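Local coordinates for putative uncharacterized protein (PDB 3BGK), which probably repairs hydrated NAD(P)H by dehydrating the S form of NAD(P)HX at the expense of ADP, as a homotetrameric member of the NnrD/CARKD family, at residues N83-G87 / V261-H265; M131-E137 / S163-L167; T206-L210 / Y229-I234; Y243-M249 / A290-P295. All blocks are in the same frame, centred on the assembly; numbering follows the deposited sequence.

Interaction 1 (N83-G87 / V261-H265)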
loop_
_atom_site.group_PDB
_atom_site.type_symbol
_atom_site.label_atom_id
_atom_site.label_comp_id
_atom_site.label_asym_id
_atom_site.label_seq_id
_atom_site.Cartn_x
_atom_site.Cartn_y
_atom_site.Cartn_z
ATOM N N ASN A 83 12.761 3.732 -10.055
ATOM C CA ASN A 83 12.766 5.170 -9.864
ATOM C C ASN A 83 13.990 5.845 -10.470
ATOM O O ASN A 83 13.926 7.014 -10.840
ATOM C CB ASN A 83 12.579 5.515 -8.385
ATOM C CG ASN A 83 11.153 5.268 -7.907
ATOM O OD1 ASN A 83 10.200 5.797 -8.480
ATOM N ND2 ASN A 83 11.002 4.468 -6.858
ATOM N N SER A 84 15.086 5.096 -10.605
ATOM C CA SER A 84 16.281 5.573 -11.312
ATOM C C SER A 84 16.119 5.638 -12.835
ATOM O O SER A 84 16.936 6.250 -13.530
ATOM C CB SER A 84 17.498 4.728 -10.941
ATOM O OG SER A 84 17.701 4.770 -9.540
ATOM N N GLY A 85 15.070 5.007 -13.354
ATOM C CA GLY A 85 14.738 5.134 -14.766
ATOM C C GLY A 85 15.042 3.940 -15.649
ATOM O O GLY A 85 15.007 4.065 -16.875
ATOM N N ALA A 86 15.336 2.784 -15.051
ATOM C CA ALA A 86 15.496 1.563 -15.836
ATOM C C ALA A 86 14.282 1.406 -16.756
ATOM O O ALA A 86 13.148 1.646 -16.342
ATOM C CB ALA A 86 15.654 0.357 -14.934
ATOM N N GLY A 87 14.522 1.044 -18.011
ATOM C CA GLY A 87 13.444 0.904 -18.978
ATOM C C GLY A 87 12.455 -0.160 -18.559
ATOM O O GLY A 87 11.249 0.060 -18.601
ATOM N N VAL A 261 23.431 1.858 -14.551
ATOM C CA VAL A 261 24.199 1.088 -15.535
ATOM C C VAL A 261 23.326 0.598 -16.695
ATOM O O VAL A 261 23.818 0.389 -17.808
ATOM C CB VAL A 261 25.002 -0.093 -14.904
ATOM C CG1 VAL A 261 26.001 0.418 -13.876
ATOM C CG2 VAL A 261 24.076 -1.128 -14.281
ATOM N N ALA A 262 22.030 0.450 -16.425
ATOM C CA ALA A 262 21.047 0.050 -17.432
ATOM C C ALA A 262 20.858 1.088 -18.544
ATOM O O ALA A 262 20.628 0.727 -19.691
ATOM C CB ALA A 262 19.712 -0.260 -16.764
ATOM N N GLN A 263 20.970 2.369 -18.200
ATOM C CA GLN A 263 20.645 3.460 -19.125
ATOM C C GLN A 263 21.840 4.308 -19.570
ATOM O O GLN A 263 21.789 4.912 -20.642
ATOM C CB GLN A 263 19.550 4.365 -18.526
ATOM C CG GLN A 263 19.950 5.050 -17.216
ATOM C CD GLN A 263 18.767 5.483 -16.372
ATOM O OE1 GLN A 263 18.063 6.436 -16.697
ATOM N NE2 GLN A 263 18.563 4.798 -15.260
ATOM N N PHE A 264 22.892 4.379 -18.751
ATOM C CA PHE A 264 24.079 5.183 -19.096
ATOM C C PHE A 264 25.259 4.280 -19.475
ATOM O O PHE A 264 25.847 3.625 -18.610
ATOM C CB PHE A 264 24.477 6.128 -17.953
ATOM C CG PHE A 264 23.353 6.986 -17.441
ATOM C CD1 PHE A 264 22.774 7.962 -18.244
ATOM C CD2 PHE A 264 22.883 6.829 -16.136
ATOM C CE1 PHE A 264 21.732 8.764 -17.762
ATOM C CE2 PHE A 264 21.839 7.631 -15.638
ATOM C CZ PHE A 264 21.267 8.596 -16.454
ATOM N N HIS A 265 25.602 4.262 -20.767
ATOM C CA HIS A 265 26.544 3.275 -21.320
ATOM C C HIS A 265 27.966 3.793 -21.503
ATOM O O HIS A 265 28.806 3.104 -22.087
ATOM C CB HIS A 265 26.020 2.712 -22.646
ATOM C CG HIS A 265 24.607 2.233 -22.573
ATOM N ND1 HIS A 265 23.540 3.004 -22.985
ATOM C CD2 HIS A 265 24.080 1.079 -22.101
ATOM C CE1 HIS A 265 22.417 2.337 -22.784
ATOM N NE2 HIS A 265 22.717 1.167 -22.247
#

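Interaction 2 (M131-E137 / S163-L167)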
loop_
_atom_site.group_PDB
_atom_site.type_symbol
_atom_site.label_atom_id
_atom_site.label_comp_id
_atom_site.label_asym_id
_atom_site.label_seq_id
_atom_site.Cartn_x
_atom_site.Cartn_y
_atom_site.Cartn_z
HETATM N N MSE A 131 21.958 -9.635 -8.658
HETATM C CA MSE A 131 21.685 -10.771 -7.806
HETATM C C MSE A 131 22.255 -10.528 -6.417
HETATM O O MSE A 131 23.385 -10.079 -6.280
HETATM C CB MSE A 131 22.282 -12.020 -8.434
HETATM C CG MSE A 131 21.978 -13.306 -7.703
HETATM SE SE MSE A 131 22.945 -14.797 -8.506
HETATM C CE MSE A 131 24.700 -13.972 -8.733
ATOM N N GLY A 132 21.458 -10.795 -5.388
ATOM C CA GLY A 132 21.986 -10.816 -4.031
ATOM C C GLY A 132 21.187 -10.197 -2.901
ATOM O O GLY A 132 21.215 -10.725 -1.786
ATOM N N PRO A 133 20.499 -9.064 -3.155
ATOM C CA PRO A 133 19.803 -8.439 -2.024
ATOM C C PRO A 133 18.681 -9.331 -1.490
ATOM O O PRO A 133 17.687 -9.568 -2.176
ATOM C CB PRO A 133 19.261 -7.120 -2.605
ATOM C CG PRO A 133 19.266 -7.291 -4.079
ATOM C CD PRO A 133 20.321 -8.308 -4.412
ATOM N N GLY A 134 18.873 -9.845 -0.280
ATOM C CA GLY A 134 17.911 -10.749 0.339
ATOM C C GLY A 134 17.892 -12.158 -0.228
ATOM O O GLY A 134 16.963 -12.924 0.043
ATOM N N LEU A 135 18.915 -12.507 -1.008
ATOM C CA LEU A 135 19.019 -13.833 -1.620
ATOM C C LEU A 135 19.105 -14.950 -0.572
ATOM O O LEU A 135 18.620 -16.058 -0.797
ATOM C CB LEU A 135 20.236 -13.895 -2.560
ATOM C CG LEU A 135 20.478 -15.124 -3.454
ATOM C CD1 LEU A 135 19.337 -15.340 -4.445
ATOM C CD2 LEU A 135 21.796 -15.001 -4.197
ATOM N N ALA A 136 19.715 -14.632 0.571
ATOM C CA ALA A 136 20.056 -15.612 1.611
ATOM C C ALA A 136 21.084 -16.636 1.107
ATOM O O ALA A 136 21.700 -16.440 0.051
ATOM C CB ALA A 136 18.800 -16.296 2.184
ATOM N N GLU A 137 21.277 -17.710 1.870
ATOM C CA GLU A 137 22.365 -18.652 1.605
ATOM C C GLU A 137 21.937 -20.118 1.613
ATOM O O GLU A 137 22.781 -21.008 1.484
ATOM C CB GLU A 137 23.529 -18.414 2.579
ATOM C CG GLU A 137 24.340 -17.167 2.244
ATOM C CD GLU A 137 25.387 -16.823 3.286
ATOM O OE1 GLU A 137 26.278 -17.662 3.551
ATOM O OE2 GLU A 137 25.324 -15.696 3.825
ATOM N N SER A 163 24.564 -11.188 0.278
ATOM C CA SER A 163 24.869 -12.601 0.521
ATOM C C SER A 163 25.415 -13.350 -0.697
ATOM O O SER A 163 26.039 -14.406 -0.551
ATOM C CB SER A 163 23.642 -13.330 1.083
ATOM O OG SER A 163 22.719 -13.662 0.060
ATOM N N ALA A 164 25.184 -12.805 -1.889
ATOM C CA ALA A 164 25.729 -13.397 -3.109
ATOM C C ALA A 164 27.252 -13.242 -3.185
ATOM O O ALA A 164 27.909 -13.955 -3.931
ATOM C CB ALA A 164 25.052 -12.817 -4.341
ATOM N N ILE A 165 27.804 -12.313 -2.411
ATOM C CA ILE A 165 29.252 -12.174 -2.288
ATOM C C ILE A 165 29.833 -13.385 -1.560
ATOM O O ILE A 165 30.849 -13.940 -1.986
ATOM C CB ILE A 165 29.654 -10.861 -1.575
ATOM C CG1 ILE A 165 29.218 -9.634 -2.390
ATOM C CG2 ILE A 165 31.156 -10.823 -1.314
ATOM C CD1 ILE A 165 30.047 -9.357 -3.644
ATOM N N ASN A 166 29.173 -13.798 -0.473
ATOM C CA ASN A 166 29.505 -15.046 0.231
ATOM C C ASN A 166 29.392 -16.269 -0.680
ATOM O O ASN A 166 30.208 -17.187 -0.606
ATOM C CB ASN A 166 28.596 -15.258 1.441
ATOM C CG ASN A 166 28.481 -14.033 2.321
ATOM O OD1 ASN A 166 29.470 -13.357 2.606
ATOM N ND2 ASN A 166 27.266 -13.749 2.773
ATOM N N LEU A 167 28.364 -16.276 -1.526
ATOM C CA LEU A 167 28.114 -17.376 -2.455
ATOM C C LEU A 167 29.176 -17.436 -3.540
ATOM O O LEU A 167 29.588 -18.520 -3.953
ATOM C CB LEU A 167 26.717 -17.251 -3.071
ATOM C CG LEU A 167 25.593 -18.135 -2.522
ATOM C CD1 LEU A 167 25.599 -18.207 -1.008
ATOM C CD2 LEU A 167 24.245 -17.638 -3.030
#

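Interaction 3 (T206-L210 / Y229-I234)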
loop_
_atom_site.group_PDB
_atom_site.type_symbol
_atom_site.label_atom_id
_atom_site.label_comp_id
_atom_site.label_asym_id
_atom_site.label_seq_id
_atom_site.Cartn_x
_atom_site.Cartn_y
_atom_site.Cartn_z
ATOM N N THR A 206 42.784 -3.446 -0.094
ATOM C CA THR A 206 41.581 -3.652 -0.909
ATOM C C THR A 206 41.921 -3.566 -2.399
ATOM O O THR A 206 41.468 -4.385 -3.200
ATOM C CB THR A 206 40.481 -2.617 -0.546
ATOM O OG1 THR A 206 39.969 -2.898 0.763
ATOM C CG2 THR A 206 39.338 -2.651 -1.540
ATOM N N GLN A 207 42.737 -2.572 -2.743
ATOM C CA GLN A 207 43.199 -2.329 -4.106
ATOM C C GLN A 207 43.973 -3.514 -4.683
ATOM O O GLN A 207 43.836 -3.844 -5.862
ATOM C CB GLN A 207 44.086 -1.089 -4.115
ATOM C CG GLN A 207 44.277 -0.460 -5.465
ATOM C CD GLN A 207 45.246 0.694 -5.420
ATOM O OE1 GLN A 207 46.440 0.507 -5.167
ATOM N NE2 GLN A 207 44.744 1.898 -5.674
ATOM N N THR A 208 44.788 -4.143 -3.843
ATOM C CA THR A 208 45.618 -5.265 -4.256
ATOM C C THR A 208 44.801 -6.558 -4.336
ATOM O O THR A 208 45.059 -7.413 -5.186
ATOM C CB THR A 208 46.844 -5.412 -3.319
ATOM O OG1 THR A 208 47.616 -4.204 -3.360
ATOM C CG2 THR A 208 47.733 -6.585 -3.738
ATOM N N ALA A 209 43.810 -6.690 -3.456
ATOM C CA ALA A 209 42.912 -7.848 -3.475
ATOM C C ALA A 209 41.977 -7.834 -4.692
ATOM O O ALA A 209 41.423 -8.873 -5.064
ATOM C CB ALA A 209 42.112 -7.924 -2.184
ATOM N N LEU A 210 41.812 -6.660 -5.300
ATOM C CA LEU A 210 40.989 -6.504 -6.496
ATOM C C LEU A 210 41.716 -7.048 -7.723
ATOM O O LEU A 210 41.099 -7.665 -8.593
ATOM C CB LEU A 210 40.628 -5.033 -6.713
ATOM C CG LEU A 210 39.186 -4.621 -7.023
ATOM C CD1 LEU A 210 39.177 -3.185 -7.500
ATOM C CD2 LEU A 210 38.508 -5.516 -8.050
ATOM N N TYR A 229 36.037 1.351 -6.288
ATOM C CA TYR A 229 37.310 0.866 -6.799
ATOM C C TYR A 229 37.155 0.242 -8.186
ATOM O O TYR A 229 36.234 -0.544 -8.417
ATOM C CB TYR A 229 37.880 -0.203 -5.868
ATOM C CG TYR A 229 38.228 0.230 -4.467
ATOM C CD1 TYR A 229 37.263 0.254 -3.452
ATOM C CD2 TYR A 229 39.539 0.566 -4.133
ATOM C CE1 TYR A 229 37.592 0.630 -2.153
ATOM C CE2 TYR A 229 39.878 0.943 -2.835
ATOM C CZ TYR A 229 38.904 0.970 -1.855
ATOM O OH TYR A 229 39.257 1.343 -0.577
ATOM N N GLN A 230 38.063 0.595 -9.095
ATOM C CA GLN A 230 38.269 -0.134 -10.351
ATOM C C GLN A 230 39.700 0.082 -10.827
ATOM O O GLN A 230 40.127 1.220 -11.028
ATOM C CB GLN A 230 37.292 0.299 -11.450
ATOM C CG GLN A 230 37.380 -0.571 -12.701
ATOM C CD GLN A 230 36.863 0.106 -13.960
ATOM O OE1 GLN A 230 37.107 1.290 -14.193
ATOM N NE2 GLN A 230 36.156 -0.652 -14.787
ATOM N N GLY A 231 40.431 -1.017 -11.000
ATOM C CA GLY A 231 41.840 -0.967 -11.379
ATOM C C GLY A 231 42.643 -0.162 -10.376
ATOM O O GLY A 231 42.754 -0.539 -9.208
ATOM N N GLN A 232 43.181 0.963 -10.839
ATOM C CA GLN A 232 43.987 1.853 -10.000
ATOM C C GLN A 232 43.220 3.120 -9.610
ATOM O O GLN A 232 43.814 4.099 -9.159
ATOM C CB GLN A 232 45.308 2.208 -10.706
ATOM C CG GLN A 232 46.270 1.025 -10.903
ATOM C CD GLN A 232 46.767 0.427 -9.586
ATOM O OE1 GLN A 232 46.810 -0.795 -9.424
ATOM N NE2 GLN A 232 47.139 1.290 -8.638
ATOM N N LYS A 233 41.899 3.090 -9.781
ATOM C CA LYS A 233 41.045 4.237 -9.474
ATOM C C LYS A 233 40.323 4.046 -8.143
ATOM O O LYS A 233 39.792 2.969 -7.863
ATOM C CB LYS A 233 40.023 4.473 -10.592
ATOM C CG LYS A 233 40.631 4.723 -11.971
ATOM C CD LYS A 233 39.598 5.255 -12.964
ATOM C CE LYS A 233 38.882 4.134 -13.715
ATOM N NZ LYS A 233 37.936 4.678 -14.749
ATOM N N ILE A 234 40.325 5.091 -7.320
ATOM C CA ILE A 234 39.539 5.104 -6.092
ATOM C C ILE A 234 38.734 6.397 -6.026
ATOM O O ILE A 234 39.294 7.490 -6.083
ATOM C CB ILE A 234 40.410 4.950 -4.819
ATOM C CG1 ILE A 234 41.360 3.750 -4.944
ATOM C CG2 ILE A 234 39.524 4.806 -3.571
ATOM C CD1 ILE A 234 42.548 3.789 -3.989
HETATM O O HOH W 1 42.034 1.008 -7.111
#

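Interaction 4 (Y243-M249 / A290-P295). With PO4 (phosphate ion), chain B.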
loop_
_atom_site.group_PDB
_atom_site.type_symbol
_atom_site.label_atom_id
_atom_site.label_comp_id
_atom_site.label_asym_id
_atom_site.label_seq_id
_atom_site.Cartn_x
_atom_site.Cartn_y
_atom_site.Cartn_z
ATOM N N TYR A 243 22.299 9.560 9.485
ATOM C CA TYR A 243 20.871 9.359 9.209
ATOM C C TYR A 243 20.643 8.242 8.174
ATOM O O TYR A 243 19.505 7.824 7.923
ATOM C CB TYR A 243 20.247 10.679 8.729
ATOM C CG TYR A 243 21.178 11.485 7.849
ATOM C CD1 TYR A 243 21.988 12.488 8.392
ATOM C CD2 TYR A 243 21.274 11.226 6.480
ATOM C CE1 TYR A 243 22.857 13.223 7.594
ATOM C CE2 TYR A 243 22.140 11.951 5.676
ATOM C CZ TYR A 243 22.927 12.949 6.241
ATOM O OH TYR A 243 23.781 13.676 5.447
ATOM N N GLN A 244 21.734 7.768 7.582
ATOM C CA GLN A 244 21.685 6.684 6.615
ATOM C C GLN A 244 21.880 5.316 7.254
ATOM O O GLN A 244 21.706 4.288 6.590
ATOM C CB GLN A 244 22.746 6.893 5.543
ATOM C CG GLN A 244 22.311 7.814 4.429
ATOM C CD GLN A 244 23.405 8.040 3.422
ATOM O OE1 GLN A 244 23.384 7.472 2.328
ATOM N NE2 GLN A 244 24.384 8.855 3.789
ATOM N N ALA A 245 22.244 5.301 8.534
ATOM C CA ALA A 245 22.561 4.052 9.226
ATOM C C ALA A 245 21.294 3.302 9.643
ATOM O O ALA A 245 21.046 3.072 10.836
ATOM C CB ALA A 245 23.458 4.324 10.421
ATOM N N THR A 246 20.500 2.926 8.643
ATOM C CA THR A 246 19.210 2.280 8.865
ATOM C C THR A 246 19.014 1.127 7.888
ATOM O O THR A 246 19.546 1.153 6.773
ATOM C CB THR A 246 18.034 3.298 8.793
ATOM O OG1 THR A 246 16.800 2.639 9.095
ATOM C CG2 THR A 246 17.930 3.941 7.421
ATOM N N GLY A 247 18.267 0.114 8.325
ATOM C CA GLY A 247 18.088 -1.120 7.558
ATOM C C GLY A 247 17.522 -0.866 6.174
ATOM O O GLY A 247 16.565 -0.107 6.031
ATOM N N GLY A 248 18.133 -1.486 5.167
ATOM C CA GLY A 248 17.696 -1.362 3.784
ATOM C C GLY A 248 18.423 -0.335 2.932
ATOM O O GLY A 248 18.141 -0.206 1.737
HETATM N N MSE A 249 19.355 0.394 3.544
HETATM C CA MSE A 249 20.114 1.447 2.868
HETATM C C MSE A 249 20.961 0.896 1.723
HETATM O O MSE A 249 21.050 1.506 0.662
HETATM C CB MSE A 249 20.991 2.207 3.875
HETATM C CG MSE A 249 21.665 3.478 3.334
HETATM SE SE MSE A 249 20.437 4.831 2.615
HETATM C CE MSE A 249 19.265 5.031 4.156
ATOM N N ALA A 290 14.833 15.283 8.590
ATOM C CA ALA A 290 14.665 13.899 9.025
ATOM C C ALA A 290 15.843 13.426 9.860
ATOM O O ALA A 290 16.995 13.526 9.439
ATOM C CB ALA A 290 14.444 12.974 7.824
ATOM N N TYR A 291 15.534 12.910 11.046
ATOM C CA TYR A 291 16.532 12.391 11.971
ATOM C C TYR A 291 17.182 11.131 11.410
ATOM O O TYR A 291 18.401 10.978 11.463
ATOM C CB TYR A 291 15.867 12.092 13.305
ATOM C CG TYR A 291 16.818 11.893 14.452
ATOM C CD1 TYR A 291 17.549 12.957 14.972
ATOM C CD2 TYR A 291 16.960 10.642 15.046
ATOM C CE1 TYR A 291 18.412 12.771 16.041
ATOM C CE2 TYR A 291 17.817 10.445 16.112
ATOM C CZ TYR A 291 18.539 11.512 16.607
ATOM O OH TYR A 291 19.382 11.316 17.672
ATOM N N VAL A 292 16.349 10.227 10.896
ATOM C CA VAL A 292 16.790 9.112 10.061
ATOM C C VAL A 292 16.215 9.312 8.652
ATOM O O VAL A 292 15.109 9.830 8.499
ATOM C CB VAL A 292 16.373 7.733 10.664
ATOM C CG1 VAL A 292 14.884 7.443 10.463
ATOM C CG2 VAL A 292 17.201 6.612 10.080
ATOM N N VAL A 293 16.976 8.939 7.629
ATOM C CA VAL A 293 16.460 8.971 6.259
ATOM C C VAL A 293 16.209 7.532 5.812
ATOM O O VAL A 293 17.138 6.734 5.691
ATOM C CB VAL A 293 17.402 9.723 5.279
ATOM C CG1 VAL A 293 16.870 9.658 3.844
ATOM C CG2 VAL A 293 17.566 11.166 5.705
ATOM N N LEU A 294 14.939 7.204 5.592
ATOM C CA LEU A 294 14.560 5.834 5.259
ATOM C C LEU A 294 14.798 5.519 3.785
ATOM O O LEU A 294 14.566 6.368 2.921
ATOM C CB LEU A 294 13.107 5.537 5.671
ATOM C CG LEU A 294 12.727 5.631 7.155
ATOM C CD1 LEU A 294 11.275 5.223 7.359
ATOM C CD2 LEU A 294 13.658 4.805 8.054
ATOM N N PRO A 295 15.257 4.289 3.499
ATOM C CA PRO A 295 15.575 3.837 2.140
ATOM C C PRO A 295 14.455 4.106 1.118
ATOM O O PRO A 295 14.736 4.579 0.014
ATOM C CB PRO A 295 15.799 2.336 2.323
ATOM C CG PRO A 295 16.242 2.193 3.742
ATOM C CD PRO A 295 15.488 3.228 4.503
HETATM P P PO4 B . 21.346 -2.804 4.430
HETATM O O1 PO4 B . 20.445 -2.770 5.646
HETATM O O2 PO4 B . 22.281 -3.984 4.580
HETATM O O3 PO4 B . 20.527 -2.995 3.172
HETATM O O4 PO4 B . 22.137 -1.514 4.318
#

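Interaction 1 (N83-G87 / V261-H265)
Gln263 reaches with its amide end over the carbonyl of Ser84, where helix 71-83 has run out and the chain turns toward the next strand. Its NE2 donates to Ser84 O across 2.8 Å, with an N-H...O angle of 152°. The nitrogen stands above the carbonyl plane, 54° out of it, so the bond does not use a lone-pair direction. CG lies between the backbone N and the carbonyl carbon (chi1 62°), and from there the chain runs extended, which brings the amide to Ser84. The same NE2 also donates to Gly259 O, one turn back in its own helix, while OE1 accepts from Arg49; three bonds thus fix the rotation of a buried amide. Arg49 is shared, since it also binds Gly85 O.

Gly85 ends its helix in a Schellman motif with positive phi, a conformation suited to glycine, and its backbone carbon passes 3.6 Å from Gln263 NE2. Beside this polar link the contact is thin: the Ala86 and Ala262 methyls are in loose contact, CB to CB 4.5 Å, and both rest on Val61 of strand 60-64. The contact therefore joins the exit of helix 71-83 to the C-terminal part of helix 249-263 beside strand 60-64, with helix 295-310 touching Ser84 and Phe264, and Tyr291 of a second subunit packing on Gln263.

Interaction 2 (M131-E137 / S163-L167)
Leu135 and Leu167 meet at an oblique angle, their CD2 methyls 3.8 Å apart, where the loop after strand 128-131 lies against the N-terminal part of helix 163-170 in the alpha/beta three-layer sandwich. Leu135 holds CG anti to its own nitrogen, which directs CD2 at Leu167 and also to within 3.9 Å of Ala164 CB. Ala164 CB in turn sits 3.7 Å from Gly132 CA, a close backbone approach that glycine permits. Gly132 opens a type II beta turn that runs to Leu135 and carries Gly134, a predicted contact of (6S)-NADPHX; the packing here is consistent with holding that loop beside the substrate site.

Farther along, Glu137 extends over the helix and crosses Asn166 at about a right angle, carboxylate and amide planes 45° apart. Asn166 ND2 gives OE2 of Glu137 a weak bond, 2.9 Å long but bent to 127°. The aliphatic part of the glutamate is used as well: Glu137 CG lies 3.6 Å from Leu167 CD1, so one side chain makes both a polar and an apolar contact. Phe145 and Gln142 of helix 139-151 continue the packing around Leu167, and Leu135 O accepts from Asn67. Ser163 completes the contact with OG, which donates to Ala136 O at 3.0 Å from above the carbonyl plane, 44° out of it.

Interaction 3 (T206-L210 / Y229-I234)
Thr206 sets its CG2 methyl squarely over one face of the Tyr229 ring, 3.7 Å from the centroid and 13° off the ring normal, a CH-pi contact. The methyl is directed there by lying anti to the backbone nitrogen, while the hydroxyl OG1 turns beside that nitrogen and takes a weak bond from Trp190. One turn on, Leu210 adds its CD1 at 3.6 Å from Tyr229 CB, so the tyrosine is held at both its stem and its ring.

Gln207, next in sequence to Thr206, extends its chain to the hairpin, toward Gln232 and Ile234. Its NE2 lies 3.4 Å from the Ile234 CD1 methyl and donates to a water at 3.2 Å. That water donates in turn to Gly231 O (2.7 Å) and Lys233 O (3.1 Å), linking the helix to the hairpin by three bonds. Both carbonyls belong to the type II' turn from Gln230 to Lys233, whose Gly231 has the positive phi of its second position. Behind the first shell, Leu219 of strand 218-221 touches both Thr206 and Tyr229. Helix 203-210 thus packs against the hairpin of strands 227-230 and 233-237, near one end of the mixed sheet, with helix 268-287 touching Gln230 and Lys233.

Interaction 4 (Y243-M249 / A290-P295)
The carbonyl of Tyr243 receives the backbone N-H of Val293, a nearly straight bond of 2.8 Å and 170°, with the nitrogen tilted 26° from the carbonyl plane. The CG2 methyl of Val292 lies 3.4 Å from that same oxygen, Tyr243 O. Tyr243 and Val293 then run side by side, pointing the same way, with CD2 of the ring 3.8 Å from Val293 CG2. The end of the ring leads away from segment 290-295, and its hydroxyl bonds to Asp284 of helix 268-287.

Thr246 crosses Val292 at about a right angle, CB to CG2 3.7 Å. Its OG1 is turned anti to the backbone nitrogen (chi1 -177°), which leaves CG2 to face the Val293 carbonyl and the Pro295 ring. Thr246 also opens a type II turn ending at Met249. Pro295 packs on this turn, its CG 3.3 Å from Gly247 O and 3.4 Å from Gly248 C. Met249, a selenomethionine, curls so that its CE lies 3.1 Å from Val293 O and also touches Pro295.

Gly248, the N-cap of helix 249-263, donates its N-H to phosphate O1 (2.7 Å). This ion, probably from the crystallisation liquor, is also held at the helix start by residues predicted to bind AMP (Gly250) and (6S)-NADPHX (Asp251, His186). The contact thereby ties the start of helix 249-263 to that of helix 295-310, whose N-cap is Leu294, with helix 268-287 alongside and a third subunit packing on Val292 and Leu294.

Overall arrangement
The four contacts lie apart, with no two touching. Interactions 1 and 4 are buried and involve opposite ends of helix 249-263: its C-terminal part in interaction 1, its N-terminal start, where a phosphate is bound in the crystal, in interaction 4. Both also meet helix 295-310 and a neighbouring subunit. Interactions 2 and 3 are only partly buried, and no other subunit reaches them. Chemistry follows place: a single amide-to-carbonyl bond dominates interaction 1, a backbone bond with valine and proline packing interaction 4, a leucine pair on an alanine methyl with polar bonds beside it interaction 2, and a methyl-on-ring contact with a bridging water interaction 3. Interaction 2 contains a predicted ligand residue and interaction 4 adjoins others.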